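Local coordinates for protein ADP-dependent (S)-NAD(P)H-hydrate dehydratase (Enterococcus faecalis, PDB 2R3B) that probably catalyses the ADP-dependent dehydration of the S-form of hydrated NAD(P)H, regenerating NADH or NADPH while ADP is converted to AMP, at residues G57-M62 with T233-A238; Y260-I265 with T279-A284; P86-A89 with M95-G98; A238-G243 with A256-L261; T76-V81 with V103-V108. All blocks are in the same frame, centred on the assembly; numbering follows the deposited sequence.

Interaction 1. Residues G57-M62 with T233-A238; sequences GGAIIM and TGDTLA. With EDO (1,2-ethanediol), chain L.
Asp-235 OD2 takes a hydrogen bond from O2 of a bound 1,2-ethanediol at 2.6 Å, and the methyl CB of Ala-59 lies 3.2 Å from the same carboxylate oxygen. The aspartate CG sits beside its backbone N (chi1 -56°), which carries the carboxylate across toward helix 57-70. Met-62, a selenomethionine, bends at chi3 (-76°) and brings CE to 3.8 Å from Asp-235 OD2, so the oxygen takes the diol's hydrogen bond while two methyls pack against it. Asp-235 closes the Gly-X-Gly-Asp signature of the ribokinase-like superfamily; it and Ala-59 are predicted to bind (6S)-NADPHX, and Gly-234 to bind AMP. The ethanediol, probably from the crystallisation liquor, probably sits in part of the predicted substrate pocket. Further along, a water bridges the helices, whose local axes are 8.3 Å apart at closest approach and 39° from parallel: it donates to Met-62 O (2.8 Å) and to Thr-236 OG1 (2.9 Å), while the threonine hydroxyl itself bonds to Gly-232 O. Pro-92 of the second subunit packs on Met-62.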
loop_
_atom_site.group_PDB
_atom_site.type_symbol
_atom_site.label_atom_id
_atom_site.label_comp_id
_atom_site.label_asym_id
_atom_site.label_seq_id
_atom_site.Cartn_x
_atom_site.Cartn_y
_atom_site.Cartn_z
ATOM N N GLY B 57 3.053 8.637 14.060
ATOM C CA GLY B 57 3.962 7.765 13.286
ATOM C C GLY B 57 4.043 8.058 11.797
ATOM O O GLY B 57 5.079 7.834 11.140
ATOM N N GLY B 58 2.970 8.612 11.238
ATOM C CA GLY B 58 3.000 8.979 9.811
ATOM C C GLY B 58 4.089 10.004 9.468
ATOM O O GLY B 58 4.663 9.976 8.360
ATOM N N ALA B 59 4.425 10.870 10.411
ATOM C CA ALA B 59 5.478 11.882 10.177
ATOM C C ALA B 59 6.793 11.222 9.805
ATOM O O ALA B 59 7.455 11.630 8.852
ATOM C CB ALA B 59 5.680 12.777 11.418
ATOM N N ILE B 60 7.215 10.233 10.591
ATOM C CA ILE B 60 8.493 9.585 10.334
ATOM C C ILE B 60 8.451 8.724 9.084
ATOM O O ILE B 60 9.472 8.576 8.383
ATOM C CB ILE B 60 9.027 8.816 11.577
ATOM C CG1 ILE B 60 10.547 8.705 11.500
ATOM C CG2 ILE B 60 8.369 7.469 11.725
ATOM C CD1 ILE B 60 11.287 10.012 11.642
ATOM N N ILE B 61 7.280 8.195 8.772
ATOM C CA ILE B 61 7.106 7.417 7.550
ATOM C C ILE B 61 7.328 8.324 6.346
ATOM O O ILE B 61 7.977 7.945 5.350
ATOM C CB ILE B 61 5.714 6.733 7.546
ATOM C CG1 ILE B 61 5.700 5.649 8.642
ATOM C CG2 ILE B 61 5.398 6.107 6.174
ATOM C CD1 ILE B 61 4.292 4.979 8.881
HETATM N N MSE B 62 6.821 9.548 6.439
HETATM C CA MSE B 62 7.017 10.507 5.343
HETATM C C MSE B 62 8.481 10.972 5.203
HETATM O O MSE B 62 9.010 11.051 4.086
HETATM C CB MSE B 62 6.022 11.682 5.503
HETATM C CG MSE B 62 4.594 11.240 5.224
HETATM SE SE MSE B 62 3.333 12.641 5.134
HETATM C CE MSE B 62 3.180 13.010 6.989
ATOM N N THR B 233 4.628 18.121 5.030
ATOM C CA THR B 233 5.574 18.879 4.183
ATOM C C THR B 233 6.907 19.064 4.877
ATOM O O THR B 233 7.950 18.881 4.279
ATOM C CB THR B 233 4.970 20.210 3.756
ATOM O OG1 THR B 233 3.836 19.928 2.928
ATOM C CG2 THR B 233 5.983 21.037 2.967
ATOM N N GLY B 234 6.889 19.398 6.159
ATOM C CA GLY B 234 8.109 19.581 6.895
ATOM C C GLY B 234 8.862 18.302 7.183
ATOM O O GLY B 234 10.086 18.280 7.157
ATOM N N ASP B 235 8.130 17.231 7.474
ATOM C CA ASP B 235 8.722 15.899 7.647
ATOM C C ASP B 235 9.443 15.473 6.369
ATOM O O ASP B 235 10.516 14.872 6.406
ATOM C CB ASP B 235 7.629 14.874 7.938
ATOM C CG ASP B 235 6.779 15.266 9.155
ATOM O OD1 ASP B 235 7.349 15.809 10.131
ATOM O OD2 ASP B 235 5.545 15.056 9.109
ATOM N N THR B 236 8.814 15.741 5.239
ATOM C CA THR B 236 9.409 15.456 3.933
ATOM C C THR B 236 10.712 16.206 3.701
ATOM O O THR B 236 11.746 15.600 3.309
ATOM C CB THR B 236 8.377 15.680 2.819
ATOM O OG1 THR B 236 7.275 14.784 3.062
ATOM C CG2 THR B 236 8.972 15.374 1.440
ATOM N N LEU B 237 10.689 17.515 3.944
ATOM C CA LEU B 237 11.896 18.320 3.802
ATOM C C LEU B 237 13.036 17.786 4.661
ATOM O O LEU B 237 14.175 17.709 4.204
ATOM C CB LEU B 237 11.624 19.763 4.200
ATOM C CG LEU B 237 12.846 20.666 4.236
ATOM C CD1 LEU B 237 13.605 20.732 2.865
ATOM C CD2 LEU B 237 12.439 22.045 4.741
ATOM N N ALA B 238 12.732 17.448 5.912
ATOM C CA ALA B 238 13.753 16.976 6.851
ATOM C C ALA B 238 14.408 15.729 6.306
ATOM O O ALA B 238 15.635 15.576 6.391
ATOM C CB ALA B 238 13.142 16.721 8.240
HETATM C C1 EDO L . 1.368 13.907 10.819
HETATM O O1 EDO L . 2.009 13.359 11.982
HETATM C C2 EDO L . 2.445 14.323 9.825
HETATM O O2 EDO L . 3.312 15.333 10.391
HETATM O O HOH W 1 7.353 12.007 2.078
#

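Interaction 2. Residues Y260-I265 with T279-A284; sequences YLHSLI and TKISQA
His-262 is the first residue of 260-265 to meet 279-284, where two helices of the ribokinase-like fold, 252-269 and 278-292, cross steeply. Their local axes approach to 9.7 Å at 110°, and the contact involves four residues, with 234 Å² buried in all. The imidazole, with CG anti to the backbone N (chi1 174°), swings its far end toward the second helix, and NE2 comes to 4.2 Å from Ile-281 CD1. The methyl approaches the ring obliquely. NE2 also has a polar partner, a weak hydrogen bond to Thr-233 O near the start of helix 233-247, so the one nitrogen meets apolar packing and a backbone carbonyl together. The carbonyl O of His-262 is likewise lined by Ile-281, whose CG2 is 4.1 Å away.

One turn further on, Ile-265 supplies the larger part of the buried surface of 260-265, its CA being 6.0 Å from that of Ile-281. Its CG2 branch does most of the touching: it lies over the backbone of the second helix, 3.8 Å from Ile-281 CA, and also packs against the CG2 branch of that isoleucine. Leu-285 and Tyr-288 of helix 278-292 extend the packing around Ile-265. On the side of Ala-284, the same CG2 methyl meets the alanine CB at 3.8 Å.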
loop_
_atom_site.group_PDB
_atom_site.type_symbol
_atom_site.label_atom_id
_atom_site.label_comp_id
_atom_site.label_asym_id
_atom_site.label_seq_id
_atom_site.Cartn_x
_atom_site.Cartn_y
_atom_site.Cartn_z
ATOM N N TYR B 260 15.873 23.930 -1.648
ATOM C CA TYR B 260 15.438 24.393 -2.952
ATOM C C TYR B 260 14.683 23.329 -3.743
ATOM O O TYR B 260 13.648 23.605 -4.364
ATOM C CB TYR B 260 16.650 24.881 -3.793
ATOM C CG TYR B 260 16.181 25.518 -5.090
ATOM C CD1 TYR B 260 15.609 26.809 -5.091
ATOM C CD2 TYR B 260 16.217 24.824 -6.281
ATOM C CE1 TYR B 260 15.133 27.377 -6.269
ATOM C CE2 TYR B 260 15.736 25.399 -7.463
ATOM C CZ TYR B 260 15.206 26.665 -7.442
ATOM O OH TYR B 260 14.743 27.210 -8.629
ATOM N N LEU B 261 15.217 22.116 -3.773
ATOM C CA LEU B 261 14.586 21.044 -4.535
ATOM C C LEU B 261 13.211 20.740 -3.986
ATOM O O LEU B 261 12.273 20.562 -4.752
ATOM C CB LEU B 261 15.430 19.756 -4.470
ATOM C CG LEU B 261 14.954 18.582 -5.320
ATOM C CD1 LEU B 261 14.788 19.007 -6.771
ATOM C CD2 LEU B 261 15.913 17.363 -5.133
ATOM N N HIS B 262 13.086 20.664 -2.664
ATOM C CA HIS B 262 11.780 20.435 -2.019
ATOM C C HIS B 262 10.698 21.412 -2.529
ATOM O O HIS B 262 9.621 21.004 -2.898
ATOM C CB HIS B 262 11.976 20.530 -0.513
ATOM C CG HIS B 262 10.736 20.463 0.317
ATOM N ND1 HIS B 262 10.211 21.578 0.945
ATOM C CD2 HIS B 262 9.985 19.407 0.727
ATOM C CE1 HIS B 262 9.159 21.219 1.660
ATOM N NE2 HIS B 262 8.999 19.910 1.546
ATOM N N SER B 263 11.026 22.701 -2.542
ATOM C CA SER B 263 10.078 23.717 -3.002
ATOM C C SER B 263 9.929 23.766 -4.534
ATOM O O SER B 263 8.869 24.165 -5.029
ATOM C CB SER B 263 10.464 25.077 -2.437
ATOM O OG SER B 263 11.746 25.452 -2.872
ATOM N N LEU B 264 10.960 23.400 -5.297
ATOM C CA LEU B 264 10.861 23.363 -6.759
ATOM C C LEU B 264 9.857 22.323 -7.177
ATOM O O LEU B 264 8.964 22.554 -7.988
ATOM C CB LEU B 264 12.210 23.045 -7.417
ATOM C CG LEU B 264 12.237 22.868 -8.938
ATOM C CD1 LEU B 264 11.949 24.224 -9.603
ATOM C CD2 LEU B 264 13.564 22.344 -9.384
ATOM N N ILE B 265 9.986 21.146 -6.588
ATOM C CA ILE B 265 9.051 20.063 -6.891
ATOM C C ILE B 265 7.642 20.438 -6.426
ATOM O O ILE B 265 6.662 20.223 -7.139
ATOM C CB ILE B 265 9.513 18.731 -6.263
ATOM C CG1 ILE B 265 10.796 18.224 -6.908
ATOM C CG2 ILE B 265 8.407 17.660 -6.446
ATOM C CD1 ILE B 265 11.508 17.116 -6.053
ATOM N N THR B 279 4.018 13.163 0.123
ATOM C CA THR B 279 4.592 11.968 -0.441
ATOM C C THR B 279 4.811 12.068 -1.946
ATOM O O THR B 279 5.713 11.411 -2.462
ATOM C CB THR B 279 3.756 10.741 -0.130
ATOM O OG1 THR B 279 2.454 10.941 -0.641
ATOM C CG2 THR B 279 3.671 10.534 1.381
ATOM N N LYS B 280 4.039 12.918 -2.647
ATOM C CA LYS B 280 4.307 13.150 -4.086
ATOM C C LYS B 280 5.616 13.881 -4.362
ATOM O O LYS B 280 6.260 13.649 -5.410
ATOM C CB LYS B 280 3.174 13.919 -4.765
ATOM C CG LYS B 280 1.976 13.072 -5.022
ATOM C CD LYS B 280 0.892 13.802 -5.798
ATOM C CE LYS B 280 1.265 14.016 -7.280
ATOM N NZ LYS B 280 0.102 14.484 -8.178
ATOM N N ILE B 281 6.052 14.738 -3.429
ATOM C CA ILE B 281 7.338 15.385 -3.565
ATOM C C ILE B 281 8.414 14.322 -3.462
ATOM O O ILE B 281 9.299 14.237 -4.299
ATOM C CB ILE B 281 7.573 16.481 -2.522
ATOM C CG1 ILE B 281 6.555 17.630 -2.730
ATOM C CG2 ILE B 281 9.043 16.996 -2.580
ATOM C CD1 ILE B 281 6.540 18.676 -1.576
ATOM N N SER B 282 8.326 13.477 -2.451
ATOM C CA SER B 282 9.326 12.399 -2.307
ATOM C C SER B 282 9.416 11.495 -3.548
ATOM O O SER B 282 10.518 11.117 -3.998
ATOM C CB SER B 282 9.002 11.577 -1.047
ATOM O OG SER B 282 9.107 12.443 0.105
ATOM N N GLN B 283 8.265 11.098 -4.086
ATOM C CA GLN B 283 8.230 10.143 -5.201
ATOM C C GLN B 283 8.835 10.749 -6.469
ATOM O O GLN B 283 9.338 10.044 -7.310
ATOM C CB GLN B 283 6.795 9.656 -5.412
ATOM C CG GLN B 283 6.360 8.710 -4.286
ATOM C CD GLN B 283 4.851 8.618 -4.046
ATOM O OE1 GLN B 283 4.018 9.254 -4.741
ATOM N NE2 GLN B 283 4.485 7.846 -3.002
ATOM N N ALA B 284 8.821 12.072 -6.558
ATOM C CA ALA B 284 9.412 12.812 -7.695
ATOM C C ALA B 284 10.914 13.011 -7.606
ATOM O O ALA B 284 11.555 13.403 -8.603
ATOM C CB ALA B 284 8.740 14.144 -7.859
#

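Interaction 3. Residues P86-A89 with M95-G98; sequences PLHA and MVVG
Val-96 turns both methyls to helix 84-90, CG1 beside the backbone N (chi1 -66°) and CG2 between N and the carbonyl carbon, and the tight packing is built on them. CG2 lies 3.6 Å from His-88 CE1, and CG1 is 3.8 Å from His-88 NE2; both methyls lie to one side of the ring plane, near its CE1-NE2 end, and approach obliquely. CG1 also meets Leu-87 CD2 (one of two modelled leucine conformers) at 3.9 Å, the leucine and valine side chains sliding past one another in opposite directions. The ring is steadied by a hydrogen bond from NE2 to Ala-94 O, which joins the helix to the residue just ahead of the strand. These elements complete the beta-alpha-beta unit of strand 74-78, helix 84-90 and strand 95-97, with the helix packed on the sheet. The backbones stay apart, the nearest CA atoms, of His-88 and Met-95, at 8.5 Å. On the looser side the selenomethionine Met-95 points away from the helix and remains partly exposed. Strand 95-97 is outermost in its own chain's sheet, yet Val-96 makes backbone hydrogen bonds to the third subunit, and Gly-58 of that subunit packs on His-88.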
loop_
_atom_site.group_PDB
_atom_site.type_symbol
_atom_site.label_atom_id
_atom_site.label_comp_id
_atom_site.label_asym_id
_atom_site.label_seq_id
_atom_site.Cartn_x
_atom_site.Cartn_y
_atom_site.Cartn_z
ATOM N N PRO B 86 3.206 -0.270 8.919
ATOM C CA PRO B 86 2.878 0.639 7.809
ATOM C C PRO B 86 4.107 1.237 7.152
ATOM O O PRO B 86 4.085 1.561 5.955
ATOM C CB PRO B 86 1.982 1.707 8.468
ATOM C CG PRO B 86 2.145 1.520 9.897
ATOM C CD PRO B 86 2.537 0.129 10.165
ATOM N N LEU B 87 5.178 1.407 7.924
ATOM C CA LEU B 87 6.415 1.929 7.360
ATOM C C LEU B 87 6.957 0.969 6.288
ATOM O O LEU B 87 7.312 1.390 5.182
ATOM C CB LEU B 87 7.460 2.191 8.467
ATOM C CG LEU B 87 8.728 2.981 8.040
ATOM C CD1 LEU B 87 9.274 3.800 9.220
ATOM C CD2 LEU B 87 9.805 2.072 7.515
ATOM N N HIS B 88 7.021 -0.316 6.598
ATOM C CA HIS B 88 7.471 -1.289 5.623
ATOM C C HIS B 88 6.509 -1.522 4.479
ATOM O O HIS B 88 6.943 -1.902 3.387
ATOM C CB HIS B 88 7.804 -2.628 6.283
ATOM C CG HIS B 88 9.180 -2.687 6.882
ATOM N ND1 HIS B 88 9.506 -3.567 7.895
ATOM C CD2 HIS B 88 10.317 -2.013 6.581
ATOM C CE1 HIS B 88 10.786 -3.407 8.208
ATOM N NE2 HIS B 88 11.300 -2.470 7.421
ATOM N N ALA B 89 5.217 -1.349 4.707
ATOM C CA ALA B 89 4.251 -1.434 3.579
ATOM C C ALA B 89 4.585 -0.356 2.530
ATOM O O ALA B 89 4.370 -0.568 1.348
ATOM C CB ALA B 89 2.810 -1.237 4.076
HETATM N N MSE B 95 15.352 0.024 7.289
HETATM C CA MSE B 95 15.494 -0.884 8.428
HETATM C C MSE B 95 14.816 -0.229 9.662
HETATM O O MSE B 95 14.642 1.015 9.704
HETATM C CB MSE B 95 16.973 -1.234 8.589
HETATM C CG MSE B 95 17.569 -1.881 7.263
HETATM SE SE MSE B 95 19.440 -1.985 7.501
HETATM C CE MSE B 95 19.846 -0.146 6.867
ATOM N N VAL B 96 14.361 -1.038 10.620
ATOM C CA VAL B 96 13.526 -0.517 11.719
ATOM C C VAL B 96 14.019 -0.972 13.085
ATOM O O VAL B 96 14.331 -2.149 13.301
ATOM C CB VAL B 96 12.035 -0.843 11.570
ATOM C CG1 VAL B 96 11.421 -0.113 10.354
ATOM C CG2 VAL B 96 11.771 -2.362 11.489
ATOM N N VAL B 97 14.033 -0.026 14.014
ATOM C CA VAL B 97 14.437 -0.272 15.388
ATOM C C VAL B 97 13.397 0.404 16.273
ATOM O O VAL B 97 12.988 1.537 16.003
ATOM C CB VAL B 97 15.841 0.288 15.654
ATOM C CG1 VAL B 97 16.262 0.110 17.154
ATOM C CG2 VAL B 97 16.871 -0.394 14.676
ATOM N N GLY B 98 12.916 -0.306 17.277
ATOM C CA GLY B 98 11.960 0.286 18.240
ATOM C C GLY B 98 12.622 1.131 19.319
ATOM O O GLY B 98 13.802 0.995 19.644
#

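Interaction 4. Residues A238-G243 with A256-L261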
loop_
_atom_site.group_PDB
_atom_site.type_symbol
_atom_site.label_atom_id
_atom_site.label_comp_id
_atom_site.label_asym_id
_atom_site.label_seq_id
_atom_site.Cartn_x
_atom_site.Cartn_y
_atom_site.Cartn_z
ATOM N N ALA B 238 12.732 17.448 5.912
ATOM C CA ALA B 238 13.753 16.976 6.851
ATOM C C ALA B 238 14.408 15.729 6.306
ATOM O O ALA B 238 15.635 15.576 6.391
ATOM C CB ALA B 238 13.142 16.721 8.240
ATOM N N GLY B 239 13.616 14.830 5.715
ATOM C CA GLY B 239 14.153 13.636 5.111
ATOM C C GLY B 239 15.044 13.861 3.903
ATOM O O GLY B 239 16.031 13.156 3.711
ATOM N N ILE B 240 14.668 14.821 3.077
ATOM C CA ILE B 240 15.493 15.257 1.946
ATOM C C ILE B 240 16.812 15.841 2.426
ATOM O O ILE B 240 17.879 15.528 1.851
ATOM C CB ILE B 240 14.774 16.283 1.051
ATOM C CG1 ILE B 240 13.498 15.692 0.457
ATOM C CG2 ILE B 240 15.708 16.669 -0.119
ATOM C CD1 ILE B 240 12.554 16.661 -0.291
ATOM N N ILE B 241 16.760 16.687 3.458
ATOM C CA ILE B 241 17.989 17.268 4.010
ATOM C C ILE B 241 18.906 16.139 4.471
ATOM O O ILE B 241 20.104 16.082 4.140
ATOM C CB ILE B 241 17.713 18.286 5.146
ATOM C CG1 ILE B 241 17.012 19.536 4.572
ATOM C CG2 ILE B 241 19.061 18.646 5.906
ATOM C CD1 ILE B 241 16.408 20.498 5.676
ATOM N N ALA B 242 18.341 15.202 5.206
ATOM C CA ALA B 242 19.144 14.071 5.710
ATOM C C ALA B 242 19.792 13.255 4.581
ATOM O O ALA B 242 20.971 12.922 4.633
ATOM C CB ALA B 242 18.254 13.183 6.646
ATOM N N GLY B 243 19.016 12.906 3.551
ATOM C CA GLY B 243 19.522 12.175 2.386
ATOM C C GLY B 243 20.588 12.951 1.610
ATOM O O GLY B 243 21.540 12.369 1.109
ATOM N N ALA B 256 21.073 23.893 1.475
ATOM C CA ALA B 256 20.349 24.786 0.606
ATOM C C ALA B 256 19.783 24.089 -0.635
ATOM O O ALA B 256 18.681 24.392 -1.086
ATOM C CB ALA B 256 21.258 25.967 0.201
ATOM N N GLY B 257 20.545 23.164 -1.212
ATOM C CA GLY B 257 20.081 22.385 -2.363
ATOM C C GLY B 257 18.835 21.549 -2.057
ATOM O O GLY B 257 17.909 21.470 -2.873
ATOM N N ALA B 258 18.854 20.878 -0.916
ATOM C CA ALA B 258 17.703 20.144 -0.395
ATOM C C ALA B 258 16.460 21.028 -0.248
ATOM O O ALA B 258 15.358 20.675 -0.690
ATOM C CB ALA B 258 18.085 19.462 0.980
ATOM N N VAL B 259 16.632 22.170 0.408
ATOM C CA VAL B 259 15.529 23.112 0.625
ATOM C C VAL B 259 14.983 23.604 -0.709
ATOM O O VAL B 259 13.768 23.674 -0.911
ATOM C CB VAL B 259 16.026 24.295 1.498
ATOM C CG1 VAL B 259 15.008 25.495 1.528
ATOM C CG2 VAL B 259 16.348 23.801 2.894
ATOM N N TYR B 260 15.873 23.930 -1.648
ATOM C CA TYR B 260 15.438 24.393 -2.952
ATOM C C TYR B 260 14.683 23.329 -3.743
ATOM O O TYR B 260 13.648 23.605 -4.364
ATOM C CB TYR B 260 16.650 24.881 -3.793
ATOM C CG TYR B 260 16.181 25.518 -5.090
ATOM C CD1 TYR B 260 15.609 26.809 -5.091
ATOM C CD2 TYR B 260 16.217 24.824 -6.281
ATOM C CE1 TYR B 260 15.133 27.377 -6.269
ATOM C CE2 TYR B 260 15.736 25.399 -7.463
ATOM C CZ TYR B 260 15.206 26.665 -7.442
ATOM O OH TYR B 260 14.743 27.210 -8.629
ATOM N N LEU B 261 15.217 22.116 -3.773
ATOM C CA LEU B 261 14.586 21.044 -4.535
ATOM C C LEU B 261 13.211 20.740 -3.986
ATOM O O LEU B 261 12.273 20.562 -4.752
ATOM C CB LEU B 261 15.430 19.756 -4.470
ATOM C CG LEU B 261 14.954 18.582 -5.320
ATOM C CD1 LEU B 261 14.788 19.007 -6.771
ATOM C CD2 LEU B 261 15.913 17.363 -5.133
#
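The methyl of Ala-258 is the bump of this contact, and the hollow it fills is formed by the adjacent Ile-240 and Ile-241. One wall is the CG2 branch of Ile-240, 3.8 Å from Ala-258 CB. Ile-241 supplies the adjoining side of the hollow, with CA and CG1 each 3.7 Å from that CB; its CG1 stands beside the backbone N (chi1 -68°), which places the longer branch against the alanine. Phe-244, one turn on, also touches Ala-258. Because the bump is a single methyl, the chains can draw close: the CA atoms of Ile-241 and Ala-258 are only 5.3 Å apart and the local axes 8.6 Å. The fit is looser beside this hollow, where Ile-241 CD1 reaches Val-259 CG2 at 4.3 Å although the valine CB points away from the other helix. Val-259 packs on Leu-237 as well, extending the apolar seam back toward the start of helix 233-247. All four touching residues are buried, and the contact between them is wholly apolar. The local axes run at 142°, so the successive helices 233-247 and 252-269 pack roughly antiparallel here, in the helical part of the ribokinase-like alpha/beta fold, the former carrying in its first turn Gly-234, predicted to bind AMP.

Interaction 5. Residues T76-V81 with V103-V108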
loop_
_atom_site.group_PDB
_atom_site.type_symbol
_atom_site.label_atom_id
_atom_site.label_comp_id
_atom_site.label_asym_id
_atom_site.label_seq_id
_atom_site.Cartn_x
_atom_site.Cartn_y
_atom_site.Cartn_z
ATOM N N THR B 76 17.899 3.718 8.320
ATOM C CA THR B 76 17.339 3.024 9.490
ATOM C C THR B 76 16.420 3.971 10.222
ATOM O O THR B 76 16.758 5.164 10.379
ATOM C CB THR B 76 18.445 2.538 10.442
ATOM O OG1 THR B 76 19.385 1.779 9.698
ATOM C CG2 THR B 76 17.876 1.651 11.560
ATOM N N VAL B 77 15.287 3.453 10.694
ATOM C CA VAL B 77 14.315 4.268 11.395
ATOM C C VAL B 77 14.169 3.761 12.818
ATOM O O VAL B 77 13.826 2.596 13.032
ATOM C CB VAL B 77 12.956 4.302 10.679
ATOM C CG1 VAL B 77 12.001 5.346 11.319
ATOM C CG2 VAL B 77 13.141 4.642 9.161
ATOM N N ILE B 78 14.409 4.648 13.782
ATOM C CA ILE B 78 14.078 4.389 15.195
ATOM C C ILE B 78 12.742 5.065 15.486
ATOM O O ILE B 78 12.631 6.288 15.436
ATOM C CB ILE B 78 15.147 4.948 16.164
ATOM C CG1 ILE B 78 16.529 4.351 15.886
ATOM C CG2 ILE B 78 14.709 4.757 17.655
ATOM C CD1 ILE B 78 17.657 5.140 16.602
ATOM N N THR B 79 11.724 4.259 15.694
ATOM C CA THR B 79 10.357 4.720 15.798
ATOM C C THR B 79 9.580 3.727 16.623
ATOM O O THR B 79 10.019 2.617 16.829
ATOM C CB THR B 79 9.698 4.889 14.411
ATOM O OG1 THR B 79 8.409 5.483 14.591
ATOM C CG2 THR B 79 9.506 3.557 13.673
ATOM N N ASP B 80 8.432 4.119 17.149
ATOM C CA ASP B 80 7.647 3.137 17.915
ATOM C C ASP B 80 7.360 1.900 17.071
ATOM O O ASP B 80 7.011 1.975 15.889
ATOM C CB ASP B 80 6.351 3.745 18.421
ATOM C CG ASP B 80 5.749 2.966 19.555
ATOM O OD1 ASP B 80 5.132 1.906 19.300
ATOM O OD2 ASP B 80 5.870 3.439 20.716
ATOM N N VAL B 81 7.498 0.740 17.699
ATOM C CA VAL B 81 7.239 -0.539 17.022
ATOM C C VAL B 81 5.855 -0.607 16.362
ATOM O O VAL B 81 5.664 -1.276 15.332
ATOM C CB VAL B 81 7.465 -1.718 17.990
ATOM C CG1 VAL B 81 6.440 -1.648 19.130
ATOM C CG2 VAL B 81 7.443 -3.003 17.201
ATOM N N VAL B 103 19.962 -0.987 23.256
ATOM C CA VAL B 103 21.289 -1.309 22.755
ATOM C C VAL B 103 21.362 -1.195 21.241
ATOM O O VAL B 103 22.267 -0.576 20.693
ATOM C CB VAL B 103 21.720 -2.684 23.254
ATOM C CG1 VAL B 103 23.088 -3.080 22.627
ATOM C CG2 VAL B 103 21.756 -2.661 24.826
ATOM N N LEU B 104 20.374 -1.756 20.570
ATOM C CA LEU B 104 20.347 -1.721 19.101
ATOM C C LEU B 104 20.217 -0.294 18.575
ATOM O O LEU B 104 20.874 0.090 17.611
ATOM C CB LEU B 104 19.190 -2.571 18.612
ATOM C CG LEU B 104 19.106 -2.696 17.086
ATOM C CD1 LEU B 104 20.460 -3.144 16.481
ATOM C CD2 LEU B 104 17.984 -3.682 16.741
ATOM N N LEU B 105 19.399 0.520 19.221
ATOM C CA LEU B 105 19.239 1.900 18.760
ATOM C C LEU B 105 20.557 2.679 18.957
ATOM O O LEU B 105 20.987 3.457 18.095
ATOM C CB LEU B 105 18.042 2.547 19.431
ATOM C CG LEU B 105 18.056 3.234 20.780
ATOM C CD1 LEU B 105 18.717 4.630 20.696
ATOM C CD2 LEU B 105 16.600 3.378 21.265
ATOM N N THR B 106 21.259 2.404 20.053
ATOM C CA THR B 106 22.573 2.981 20.269
ATOM C C THR B 106 23.578 2.545 19.208
ATOM O O THR B 106 24.376 3.339 18.737
ATOM C CB THR B 106 23.036 2.621 21.702
ATOM O OG1 THR B 106 22.078 3.182 22.633
ATOM C CG2 THR B 106 24.442 3.091 21.978
ATOM N N ASN B 107 23.501 1.296 18.784
ATOM C CA ASN B 107 24.371 0.763 17.765
ATOM C C ASN B 107 24.159 1.471 16.447
ATOM O O ASN B 107 25.125 1.878 15.783
ATOM C CB ASN B 107 24.096 -0.726 17.612
ATOM C CG ASN B 107 25.175 -1.474 16.897
ATOM O OD1 ASN B 107 26.101 -0.917 16.293
ATOM N ND2 ASN B 107 25.087 -2.784 17.008
ATOM N N VAL B 108 22.902 1.594 16.040
ATOM C CA VAL B 108 22.610 2.232 14.764
ATOM C C VAL B 108 22.957 3.716 14.779
ATOM O O VAL B 108 23.454 4.259 13.788
ATOM C CB VAL B 108 21.169 1.948 14.229
ATOM C CG1 VAL B 108 20.901 0.432 14.170
ATOM C CG2 VAL B 108 20.106 2.644 15.005
#
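Ile-78 keeps CG1 beside its backbone N (chi1 -58°) and extends onward at chi2 (166°), which sends CD1 out from the strand to Leu-105 and Val-108. Val-108 has CG1 beside its backbone N (chi1 -54°), which leaves CG2 between N and the carbonyl carbon; CG2 meets Ile-78, the two side chains sliding past each other in opposite directions with Ile-78 CD1 and Val-108 CG2 3.8 Å apart. The same CD1 meets Leu-105 CB at 3.9 Å, but here the side chains cross at about a right angle. At the other end of the contact, Thr-76 CG2 touches Val-108 CG1 more loosely, at 4.2 Å. Thr-76 and Ile-78 both face helix 102-111, while Val-77 between them points away and packs on Ile-60 and Thr-64 of helix 57-70. Leu-105 packs further on Ile-130 and Met-133 of helix 125-137. The strand, bonded through its backbone to strands 46-50 and 95-97, therefore has helices on both faces, as expected of the three-layer alpha/beta/alpha sandwich of the ribokinase-like superfamily.

Interactions 1, 2 and 4 form one helical group: 1 and 4 share helix 233-247, 2 and 4 share helix 252-269, and the centres of 2 and 4 are only 9 Å apart. Interactions 3 and 5 are helix-on-sheet contacts joined by backbone bonds between strands 74-78 and 95-97, and both touch the third subunit. Interaction 4 lies deepest, about 6 Å from the chain centre, and touches no other subunit; 3 and 5 lie about 19 and 18 Å out, but their touching residues are still buried. Interaction 1 differs in chemistry, with a carboxylate, bound diol and bridging water at a predicted substrate site, whereas 4 and 5 are apolar and 2 and 3 each add a histidine.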